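Local coordinates for probable adhesion protein (Pseudomonas aeruginosa PAO1, PDB 6R3Z), which binds divalent metal ions such as ferrous iron, manganese and nickel, and probably delivers them to a membrane transporter as a periplasmic solute-binding protein, at residues 18-21 against 22-26; 36-40 against 41-45; 158-161 against 162-165; 182-186 against 187-191; 270-273 against 274-278. One frame throughout, in Å; residues are numbered along the deposited sequence.

In the fold
All five contacts are local and follow one another in series along the chain, so none encloses or crosses another. Contact 1 ends helix 14-24, between the first two strands of the N-terminal parallel sheet. Contact 2 shapes the loop after strand 29-32 and delivers H41 to the nickel ion. Contact 3 turns the chain out of the long helix 138-160 toward strand 172-175, contact 4 closes helix 181-185 before strand 193-194, and contact 5 lies near the end of helix 260-277. The last three meet on one side of the chain's centre: F187 of contact 4 touches L160 of contact 3 and V272 and V273 of contact 5, while Q277 reaches back to N164.

Contact 1. Residues 18-21 against 22-26; sequences SYVS and NIVGD
With chi1 at -84° and chi2 at -81°, the carboxamide of N22 folds back along the helix until ND2 reaches the carbonyl oxygen of S18, one turn earlier. The site is the C-terminal part of helix 14-24, the crossover helix of a beta-alpha-beta unit between strands 8-11 and 29-32. S18 O is gripped twice by N22, from opposite faces of its carbonyl plane: by the backbone N at 3.1 Å and by ND2 at 3.0 Å, the latter bond nearly straight. The other end of the amide, OD1, is held by R151 of helix 138-160, which fixes the flip of the group. I23 lays its CG1 branch against the backbone, 3.2 Å from Y19 O, and its side chain packs on helix 116-133. On the face toward strand 29-32, V20 CG1 and V24 CG1 meet obliquely at 4.2 Å, and both valines rest on V30. S21 turns its hydroxyl back to the carbonyl of Y17. The chain leaves helical geometry at G25, whose phi is positive (59°), yet its amide still belongs to the final turn: G25 N donates to S21 O at 2.9 Å.

Contact 2. Residues 36-40 against 41-45; sequences AGFNP and HAYEP. With NI (nickel (II) ion), chain B; EDO (1,2-ethanediol), chain G.
The backbone from N39 to A42 makes a tight turn in which N39 O accepts A42 N at 3.1 Å and, more weakly, Y43 N, with P40 and H41 at helix-like phi and psi. The N39 side chain folds over the same turn. Its CG stands anti to the backbone N (chi1 -177°), which brings OD1 to two donors of H41. The backbone N of H41 comes from above the carboxamide plane at 3.1 Å, while the ring atom ND1 lies in that plane and makes the shorter bond, 2.7 Å from OD1. OD1 lies at the edge of the imidazole, close to its plane, and the amide and ring planes stand 77° apart. This grip holds the ring's rotation and would tend to make the opposite nitrogen a better electron donor; that atom, H41 NE2, binds nickel at 2.2 Å. Farther out, a water donates to both P40 O and Y43 O, linking the carbonyl inside the turn to one just beyond it, and an ethanediol hydroxyl donates to H41 O. F38 CD2 touches the edge of the Y43 ring, whose hydroxyl is anchored by D49. N39, P40 and H41 thus form an Asx turn with proline in second place, here serving a metal site completed by H66, H111, H177, H199 and H250.

Contact 3. Residues 158-161 against 162-165; sequences DALA and RLNK. With EDO (1,2-ethanediol), chain I.
The guanidinium group of R162 reaches back over the last turn of helix 138-160 and donates from NH2 to the carbonyl oxygen of D158 at 2.9 Å. The nitrogen approaches from above the carbonyl plane, and the bond is somewhat bent. A bend at chi2 (132°) carries the arginine chain round to this side. An ethanediol molecule, probably from the crystallisation liquor, sits at the edge of the guanidinium: its O2 accepts an almost straight bond from NH2 (3.1 Å, 174°) and its O1 one from NH1 at 2.9 Å. The same O2 also gives a weak bond to D158 OD1. The diol thus bridges two groups of opposite charge that do not touch, since D158 OD1 and R162 NH2 are 5.2 Å apart. In the backbone, R162 N donates to A159 O at 3.1 Å, and L163 N donates to L160 O at 2.9 Å. Apolar packing is sparse: L160 CD2 and L163 CD2 come within 4.3 Å, while L163 leans on I276 and Q277 of helix 260-277. Away from the metal site, the geometry is that of a long helix giving way to a type I beta turn, L160 to L163, with an arginine side chain binding a carbonyl of the final helical turn.

Contact 4. Residues 182-186 against 187-191; sequences YLLRE and FGLEV
L184 CD1 and V191 CG2 press together at 3.5 Å, closer than usual for two methyl groups, their side chains crossing at about a right angle. This apolar centre lies under a Schellman motif that ends helix 181-185, where the chain folds back toward strand 193-194. L184 CB also meets L189 CB at 4.2 Å, the hydrophobic pair across the motif that commonly accompanies it. On the other flank F187 has its CG anti to the carbonyl carbon (chi1 -68°), which sets its ring beside the helix end: CE2 touches L183 CD2, and the carbonyl oxygen of L183 lies at the ring edge, 3.6 Å from CD2 of F187. The ring then packs on L269, V272 and V273 of helix 260-277. E186 points to another neighbour, its carboxylate accepting the backbone amides of I116 and S117 at the start of helix 116-133. Within the turn itself the polar bonds are made by the backbone. L184 O is held by two amides from opposite faces of its plane, F187 N at 2.9 Å and L189 N at 3.0 Å. G188, at positive phi (76°), completes the motif with its own amide, G188 N donating to R185 O at 3.0 Å.

Contact 5. Residues 270-273 against 274-278; sequences DTVV and RAIQE. With EDO (1,2-ethanediol), chain H.
V273 and Q277 run side by side, pointing the same way, with V273 CG1 4.0 Å from Q277 CG; the latter also lies 3.2 Å from V273 O. One residue earlier, V272 CG1 and I276 CD1 meet at 4.1 Å. Both pairs follow the i to i+4 spacing of an alpha helix, and their backbones are joined by the matching bonds, Q277 N to V273 O at 2.9 Å and the longer I276 N to V272 O. On the solvent side R274 works in two directions. Its chain bends at chi3 (63°), so that NH2 meets E278 OE2 at 3.0 Å in a salt bridge, from the syn side but tilted out of the carboxylate plane. NH1 donates to a water at 3.0 Å, lying in the guanidinium plane, and that water also bonds T271 OG1, which is itself hydrogen-bonded to R267 O one turn earlier. D270, a turn before R274, holds an ethanediol through both carboxylate oxygens. This stretch lies near the end of helix 260-277, wedged among several neighbours: T271, R274 and A275 rest on Y246 of strand 244-248 and V272 on L183 of helix 181-185, while Q277 OE1 accepts the backbone N of N164 in the loop after helix 138-160.

Contact 1. Residues 18-21 against 22-26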
# COMPACT_ATOMS: atom_id res chain seq x y z
N SER A 18 -8.23 -4.15 5.64
CA SER A 18 -9.17 -3.01 5.69
C SER A 18 -10.22 -3.07 4.58
O SER A 18 -11.42 -2.92 4.87
CB SER A 18 -8.41 -1.68 5.65
OG SER A 18 -7.73 -1.43 6.87
N TYR A 19 -9.80 -3.38 3.34
CA TYR A 19 -10.75 -3.48 2.22
C TYR A 19 -11.77 -4.57 2.51
O TYR A 19 -12.96 -4.30 2.48
CB TYR A 19 -10.06 -3.84 0.90
CG TYR A 19 -8.98 -2.94 0.34
CD1 TYR A 19 -8.81 -1.64 0.82
CD2 TYR A 19 -8.13 -3.38 -0.67
CE1 TYR A 19 -7.80 -0.81 0.30
CE2 TYR A 19 -7.10 -2.58 -1.16
CZ TYR A 19 -6.96 -1.29 -0.70
OH TYR A 19 -5.92 -0.55 -1.22
N VAL A 20 -11.31 -5.82 2.77
CA VAL A 20 -12.22 -6.97 2.94
C VAL A 20 -13.17 -6.77 4.15
O VAL A 20 -14.38 -6.97 3.99
CB VAL A 20 -11.44 -8.31 2.95
CG1 VAL A 20 -12.37 -9.49 3.24
CG2 VAL A 20 -10.71 -8.52 1.61
N SER A 21 -12.64 -6.32 5.31
CA SER A 21 -13.48 -6.08 6.50
C SER A 21 -14.61 -5.07 6.20
O SER A 21 -15.76 -5.29 6.59
CB SER A 21 -12.63 -5.55 7.66
OG SER A 21 -11.68 -6.53 8.03
N ASN A 22 -14.29 -3.98 5.48
CA ASN A 22 -15.31 -2.98 5.12
C ASN A 22 -16.33 -3.52 4.12
O ASN A 22 -17.51 -3.17 4.21
CB ASN A 22 -14.68 -1.69 4.66
CG ASN A 22 -14.33 -0.83 5.85
OD1 ASN A 22 -15.21 -0.14 6.40
ND2 ASN A 22 -13.07 -0.87 6.30
N ILE A 23 -15.89 -4.41 3.21
CA ILE A 23 -16.78 -5.03 2.23
C ILE A 23 -17.75 -6.05 2.93
O ILE A 23 -18.93 -6.03 2.63
CB ILE A 23 -15.99 -5.72 1.10
CG1 ILE A 23 -15.21 -4.69 0.22
CG2 ILE A 23 -16.92 -6.58 0.21
CD1 ILE A 23 -14.09 -5.30 -0.60
N VAL A 24 -17.22 -6.97 3.74
CA VAL A 24 -18.03 -8.06 4.31
C VAL A 24 -18.74 -7.74 5.62
O VAL A 24 -19.75 -8.38 5.94
CB VAL A 24 -17.20 -9.37 4.45
CG1 VAL A 24 -16.54 -9.75 3.13
CG2 VAL A 24 -16.15 -9.27 5.58
N GLY A 25 -18.17 -6.83 6.41
CA GLY A 25 -18.70 -6.53 7.74
C GLY A 25 -18.71 -7.80 8.58
O GLY A 25 -17.75 -8.57 8.57
N ASP A 26 -19.84 -8.08 9.23
CA ASP A 26 -19.95 -9.29 10.04
C ASP A 26 -20.48 -10.52 9.26
O ASP A 26 -20.78 -11.54 9.88
CB ASP A 26 -20.79 -9.01 11.30
CG ASP A 26 -22.22 -8.56 11.02
OD1 ASP A 26 -22.76 -8.92 9.94
OD2 ASP A 26 -22.81 -7.88 11.90

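Contact 2. Residues 36-40 against 41-45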
# COMPACT_ATOMS: atom_id res chain seq x y z
N ALA A 36 0.54 -10.00 12.65
CA ALA A 36 0.78 -8.57 12.74
C ALA A 36 2.19 -8.37 13.35
O ALA A 36 2.65 -9.21 14.13
CB ALA A 36 -0.29 -7.93 13.62
N GLY A 37 2.85 -7.29 12.98
CA GLY A 37 4.18 -6.98 13.50
C GLY A 37 5.32 -7.44 12.60
O GLY A 37 6.42 -6.91 12.71
N PHE A 38 5.05 -8.41 11.71
CA PHE A 38 6.06 -8.90 10.77
C PHE A 38 6.13 -7.97 9.55
O PHE A 38 5.08 -7.56 9.04
CB PHE A 38 5.75 -10.34 10.33
CG PHE A 38 6.06 -11.38 11.40
CD1 PHE A 38 5.21 -11.57 12.48
CD2 PHE A 38 7.21 -12.16 11.31
CE1 PHE A 38 5.51 -12.51 13.47
CE2 PHE A 38 7.49 -13.11 12.30
CZ PHE A 38 6.64 -13.28 13.37
N ASN A 39 7.36 -7.63 9.11
CA ASN A 39 7.57 -6.81 7.91
C ASN A 39 7.27 -7.71 6.71
O ASN A 39 7.93 -8.75 6.54
CB ASN A 39 9.01 -6.28 7.86
CG ASN A 39 9.33 -5.35 6.71
OD1 ASN A 39 8.52 -5.15 5.78
ND2 ASN A 39 10.51 -4.76 6.74
N PRO A 40 6.24 -7.39 5.91
CA PRO A 40 5.92 -8.25 4.76
C PRO A 40 7.04 -8.33 3.71
O PRO A 40 7.08 -9.30 2.94
CB PRO A 40 4.63 -7.64 4.21
CG PRO A 40 4.70 -6.19 4.61
CD PRO A 40 5.37 -6.19 5.96
N HIS A 41 7.97 -7.35 3.71
CA HIS A 41 9.12 -7.34 2.80
C HIS A 41 10.15 -8.42 3.16
O HIS A 41 10.88 -8.87 2.29
CB HIS A 41 9.82 -5.98 2.80
CG HIS A 41 8.92 -4.86 2.36
ND1 HIS A 41 8.20 -4.12 3.26
CD2 HIS A 41 8.60 -4.45 1.11
CE1 HIS A 41 7.49 -3.26 2.54
NE2 HIS A 41 7.70 -3.43 1.24
N ALA A 42 10.22 -8.79 4.45
CA ALA A 42 11.20 -9.76 4.96
C ALA A 42 10.60 -11.12 5.39
O ALA A 42 11.35 -12.06 5.65
CB ALA A 42 11.97 -9.13 6.11
N TYR A 43 9.27 -11.22 5.43
CA TYR A 43 8.56 -12.43 5.85
C TYR A 43 8.89 -13.66 5.02
O TYR A 43 8.76 -13.65 3.79
CB TYR A 43 7.03 -12.22 5.88
CG TYR A 43 6.27 -13.51 6.17
CD1 TYR A 43 6.06 -13.92 7.48
CD2 TYR A 43 5.81 -14.32 5.14
CE1 TYR A 43 5.39 -15.12 7.76
CE2 TYR A 43 5.15 -15.52 5.40
CZ TYR A 43 4.96 -15.93 6.71
OH TYR A 43 4.32 -17.11 6.97
N GLU A 44 9.24 -14.75 5.71
CA GLU A 44 9.51 -16.05 5.12
C GLU A 44 8.41 -17.03 5.57
O GLU A 44 8.16 -17.12 6.78
CB GLU A 44 10.90 -16.57 5.51
CG GLU A 44 11.85 -16.64 4.34
CD GLU A 44 13.08 -15.76 4.46
OE1 GLU A 44 13.95 -16.06 5.32
OE2 GLU A 44 13.19 -14.78 3.69
N PRO A 45 7.75 -17.76 4.63
CA PRO A 45 6.70 -18.73 5.04
C PRO A 45 7.06 -19.64 6.22
O PRO A 45 8.13 -20.24 6.23
CB PRO A 45 6.42 -19.53 3.76
CG PRO A 45 6.83 -18.63 2.63
CD PRO A 45 7.95 -17.76 3.16
NI NI B . 6.85 -2.19 -0.35
C1 EDO G . 11.10 -7.00 -0.55
O1 EDO G . 10.01 -7.80 -1.00
C2 EDO G . 12.42 -7.78 -0.73
O2 EDO G . 13.18 -7.73 0.47
O HOH W 1 8.32 -11.51 1.97

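Contact 3. Residues 158-161 against 162-165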
# COMPACT_ATOMS: atom_id res chain seq x y z
N ASP A 158 -11.10 15.91 1.66
CA ASP A 158 -10.76 16.60 2.91
C ASP A 158 -9.28 17.00 2.95
O ASP A 158 -8.96 18.14 3.31
CB ASP A 158 -11.14 15.76 4.14
CG ASP A 158 -12.63 15.66 4.40
OD1 ASP A 158 -13.40 16.47 3.82
OD2 ASP A 158 -13.04 14.78 5.18
N ALA A 159 -8.39 16.10 2.48
CA ALA A 159 -6.97 16.40 2.40
C ALA A 159 -6.73 17.54 1.38
O ALA A 159 -6.03 18.51 1.70
CB ALA A 159 -6.21 15.16 2.00
N LEU A 160 -7.36 17.47 0.18
CA LEU A 160 -7.21 18.48 -0.86
C LEU A 160 -7.78 19.85 -0.49
O LEU A 160 -7.34 20.86 -1.03
CB LEU A 160 -7.77 18.00 -2.20
CG LEU A 160 -7.04 16.81 -2.86
CD1 LEU A 160 -7.69 16.46 -4.19
CD2 LEU A 160 -5.56 17.12 -3.09
N ALA A 161 -8.76 19.87 0.44
CA ALA A 161 -9.36 21.11 0.95
C ALA A 161 -8.32 21.97 1.70
O ALA A 161 -8.57 23.15 1.95
CB ALA A 161 -10.54 20.79 1.86
N ARG A 162 -7.14 21.36 2.04
CA ARG A 162 -6.07 22.07 2.71
C ARG A 162 -4.95 22.45 1.73
O ARG A 162 -3.94 23.03 2.13
CB ARG A 162 -5.54 21.24 3.89
CG ARG A 162 -6.49 21.32 5.08
CD ARG A 162 -6.82 19.98 5.69
NE ARG A 162 -7.69 20.16 6.85
CZ ARG A 162 -9.01 19.95 6.86
NH1 ARG A 162 -9.71 20.15 7.97
NH2 ARG A 162 -9.63 19.53 5.76
N LEU A 163 -5.14 22.13 0.44
CA LEU A 163 -4.14 22.46 -0.57
C LEU A 163 -4.53 23.72 -1.34
O LEU A 163 -5.52 23.70 -2.07
CB LEU A 163 -3.95 21.29 -1.56
CG LEU A 163 -2.85 21.50 -2.60
CD1 LEU A 163 -1.44 21.44 -1.97
CD2 LEU A 163 -3.01 20.54 -3.77
N ASN A 164 -3.75 24.81 -1.18
CA ASN A 164 -4.05 26.05 -1.89
C ASN A 164 -3.72 25.96 -3.37
O ASN A 164 -4.60 26.18 -4.22
CB ASN A 164 -3.32 27.25 -1.27
CG ASN A 164 -3.97 27.72 -0.00
OD1 ASN A 164 -3.81 27.11 1.05
ND2 ASN A 164 -4.73 28.81 -0.08
N LYS A 165 -2.47 25.69 -3.67
CA LYS A 165 -1.94 25.66 -5.03
C LYS A 165 -1.18 24.39 -5.30
O LYS A 165 -0.61 23.76 -4.39
CB LYS A 165 -0.94 26.83 -5.21
CG LYS A 165 -1.51 28.22 -4.99
CD LYS A 165 -0.47 29.28 -5.30
CE LYS A 165 -1.08 30.65 -5.51
NZ LYS A 165 -1.57 31.24 -4.24
C1 EDO I . -13.62 19.24 7.82
O1 EDO I . -12.35 18.96 8.39
C2 EDO I . -13.72 18.58 6.42
O2 EDO I . -12.68 19.05 5.58

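Contact 4. Residues 182-186 against 187-191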
# COMPACT_ATOMS: atom_id res chain seq x y z
N TYR A 182 1.97 5.89 -6.99
CA TYR A 182 0.50 5.99 -7.19
C TYR A 182 -0.09 7.10 -6.31
O TYR A 182 -0.99 7.81 -6.75
CB TYR A 182 -0.21 4.68 -6.85
CG TYR A 182 0.20 3.51 -7.72
CD1 TYR A 182 -0.37 3.32 -8.98
CD2 TYR A 182 1.17 2.62 -7.29
CE1 TYR A 182 0.03 2.26 -9.79
CE2 TYR A 182 1.57 1.55 -8.10
CZ TYR A 182 1.00 1.38 -9.35
OH TYR A 182 1.37 0.34 -10.17
N LEU A 183 0.41 7.23 -5.07
CA LEU A 183 -0.06 8.26 -4.15
C LEU A 183 0.21 9.65 -4.70
O LEU A 183 -0.70 10.49 -4.72
CB LEU A 183 0.61 8.09 -2.78
CG LEU A 183 -0.02 8.91 -1.64
CD1 LEU A 183 0.01 8.16 -0.34
CD2 LEU A 183 0.67 10.24 -1.49
N LEU A 184 1.45 9.90 -5.16
CA LEU A 184 1.82 11.21 -5.69
C LEU A 184 1.14 11.52 -7.02
O LEU A 184 0.85 12.69 -7.29
CB LEU A 184 3.35 11.36 -5.74
CG LEU A 184 3.94 11.50 -4.31
CD1 LEU A 184 5.37 11.06 -4.25
CD2 LEU A 184 3.79 12.92 -3.78
N ARG A 185 0.80 10.46 -7.80
CA ARG A 185 0.06 10.58 -9.07
C ARG A 185 -1.31 11.25 -8.82
O ARG A 185 -1.83 11.92 -9.71
CB ARG A 185 -0.16 9.19 -9.71
CG ARG A 185 -0.56 9.26 -11.18
CD ARG A 185 -0.51 7.89 -11.83
NE ARG A 185 -0.43 7.98 -13.29
CZ ARG A 185 -1.47 7.82 -14.11
NH1 ARG A 185 -2.67 7.55 -13.62
NH2 ARG A 185 -1.31 7.93 -15.42
N GLU A 186 -1.86 11.11 -7.61
CA GLU A 186 -3.17 11.72 -7.31
C GLU A 186 -3.10 13.22 -7.06
O GLU A 186 -4.14 13.88 -6.95
CB GLU A 186 -3.84 10.99 -6.19
CG GLU A 186 -4.00 9.53 -6.59
CD GLU A 186 -4.98 8.76 -5.75
OE1 GLU A 186 -4.79 8.72 -4.52
OE2 GLU A 186 -5.93 8.20 -6.33
N PHE A 187 -1.87 13.77 -7.05
CA PHE A 187 -1.61 15.19 -6.97
C PHE A 187 -1.10 15.67 -8.33
O PHE A 187 -0.86 16.86 -8.51
CB PHE A 187 -0.58 15.50 -5.87
CG PHE A 187 -1.08 15.24 -4.47
CD1 PHE A 187 -1.73 16.24 -3.75
CD2 PHE A 187 -0.88 14.02 -3.85
CE1 PHE A 187 -2.18 16.01 -2.45
CE2 PHE A 187 -1.34 13.78 -2.56
CZ PHE A 187 -1.99 14.78 -1.86
N GLY A 188 -0.95 14.74 -9.28
CA GLY A 188 -0.39 15.03 -10.60
C GLY A 188 1.12 15.18 -10.51
O GLY A 188 1.74 15.90 -11.31
N LEU A 189 1.72 14.51 -9.51
CA LEU A 189 3.15 14.59 -9.25
C LEU A 189 3.85 13.27 -9.52
O LEU A 189 3.23 12.21 -9.52
CB LEU A 189 3.40 15.05 -7.81
CG LEU A 189 3.02 16.49 -7.47
CD1 LEU A 189 3.07 16.71 -5.98
CD2 LEU A 189 3.95 17.49 -8.18
N GLU A 190 5.16 13.36 -9.74
CA GLU A 190 6.03 12.23 -10.05
C GLU A 190 7.18 12.18 -9.03
O GLU A 190 7.54 13.20 -8.45
CB GLU A 190 6.66 12.47 -11.44
CG GLU A 190 6.27 11.47 -12.50
CD GLU A 190 6.99 11.67 -13.83
OE1 GLU A 190 7.50 12.79 -14.07
OE2 GLU A 190 7.05 10.70 -14.62
N VAL A 191 7.75 10.99 -8.84
CA VAL A 191 8.90 10.78 -7.97
C VAL A 191 10.16 10.86 -8.87
O VAL A 191 10.33 10.06 -9.80
CB VAL A 191 8.84 9.41 -7.22
CG1 VAL A 191 10.12 9.17 -6.43
CG2 VAL A 191 7.62 9.35 -6.30

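Contact 5. Residues 270-273 against 274-278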
# COMPACT_ATOMS: atom_id res chain seq x y z
N ASP A 270 -2.27 14.16 4.14
CA ASP A 270 -2.04 15.41 4.90
C ASP A 270 -0.56 15.78 4.87
O ASP A 270 -0.23 16.96 4.75
CB ASP A 270 -2.52 15.27 6.35
CG ASP A 270 -4.02 15.26 6.52
OD1 ASP A 270 -4.73 15.72 5.58
OD2 ASP A 270 -4.49 14.79 7.58
N THR A 271 0.34 14.77 4.98
CA THR A 271 1.79 15.00 4.97
C THR A 271 2.24 15.50 3.58
O THR A 271 3.00 16.46 3.51
CB THR A 271 2.53 13.74 5.45
OG1 THR A 271 2.18 13.51 6.84
CG2 THR A 271 4.06 13.87 5.31
N VAL A 272 1.70 14.89 2.50
CA VAL A 272 2.02 15.35 1.14
C VAL A 272 1.54 16.80 0.97
O VAL A 272 2.30 17.63 0.46
CB VAL A 272 1.46 14.41 0.04
CG1 VAL A 272 1.76 14.96 -1.36
CG2 VAL A 272 2.06 13.00 0.19
N VAL A 273 0.30 17.10 1.41
CA VAL A 273 -0.24 18.46 1.34
C VAL A 273 0.66 19.43 2.13
O VAL A 273 1.00 20.49 1.62
CB VAL A 273 -1.72 18.53 1.78
CG1 VAL A 273 -2.17 19.97 2.03
CG2 VAL A 273 -2.62 17.87 0.73
N ARG A 274 1.05 19.05 3.35
CA ARG A 274 1.93 19.90 4.19
C ARG A 274 3.27 20.20 3.47
O ARG A 274 3.69 21.36 3.45
CB ARG A 274 2.20 19.26 5.55
CG ARG A 274 2.92 20.23 6.50
CD ARG A 274 2.91 19.77 7.94
NE ARG A 274 3.61 18.50 8.13
CZ ARG A 274 4.91 18.39 8.41
NH1 ARG A 274 5.46 17.20 8.58
NH2 ARG A 274 5.67 19.48 8.54
N ALA A 275 3.89 19.17 2.86
CA ALA A 275 5.15 19.33 2.10
C ALA A 275 4.97 20.36 0.97
O ALA A 275 5.81 21.26 0.80
CB ALA A 275 5.58 17.98 1.52
N ILE A 276 3.84 20.29 0.25
CA ILE A 276 3.58 21.24 -0.84
C ILE A 276 3.36 22.67 -0.25
O ILE A 276 3.95 23.64 -0.73
CB ILE A 276 2.39 20.80 -1.73
CG1 ILE A 276 2.66 19.43 -2.41
CG2 ILE A 276 2.03 21.90 -2.75
CD1 ILE A 276 1.36 18.69 -2.95
N GLN A 277 2.53 22.78 0.79
CA GLN A 277 2.23 24.05 1.46
C GLN A 277 3.53 24.73 1.96
O GLN A 277 3.69 25.94 1.78
CB GLN A 277 1.24 23.85 2.61
CG GLN A 277 -0.17 23.38 2.19
CD GLN A 277 -1.02 24.45 1.53
OE1 GLN A 277 -1.31 24.38 0.33
NE2 GLN A 277 -1.46 25.44 2.29
N GLU A 278 4.47 23.93 2.51
CA GLU A 278 5.75 24.42 3.04
C GLU A 278 6.79 24.73 1.96
O GLU A 278 7.85 25.28 2.29
CB GLU A 278 6.32 23.46 4.10
CG GLU A 278 5.50 23.37 5.38
CD GLU A 278 6.00 22.40 6.45
OE1 GLU A 278 7.05 21.76 6.24
OE2 GLU A 278 5.33 22.28 7.50
C1 EDO H . -7.92 16.44 7.99
O1 EDO H . -6.58 16.92 8.06
C2 EDO H . -8.34 16.41 6.51
O2 EDO H . -7.41 15.65 5.76
O HOH W 2 3.79 14.76 8.90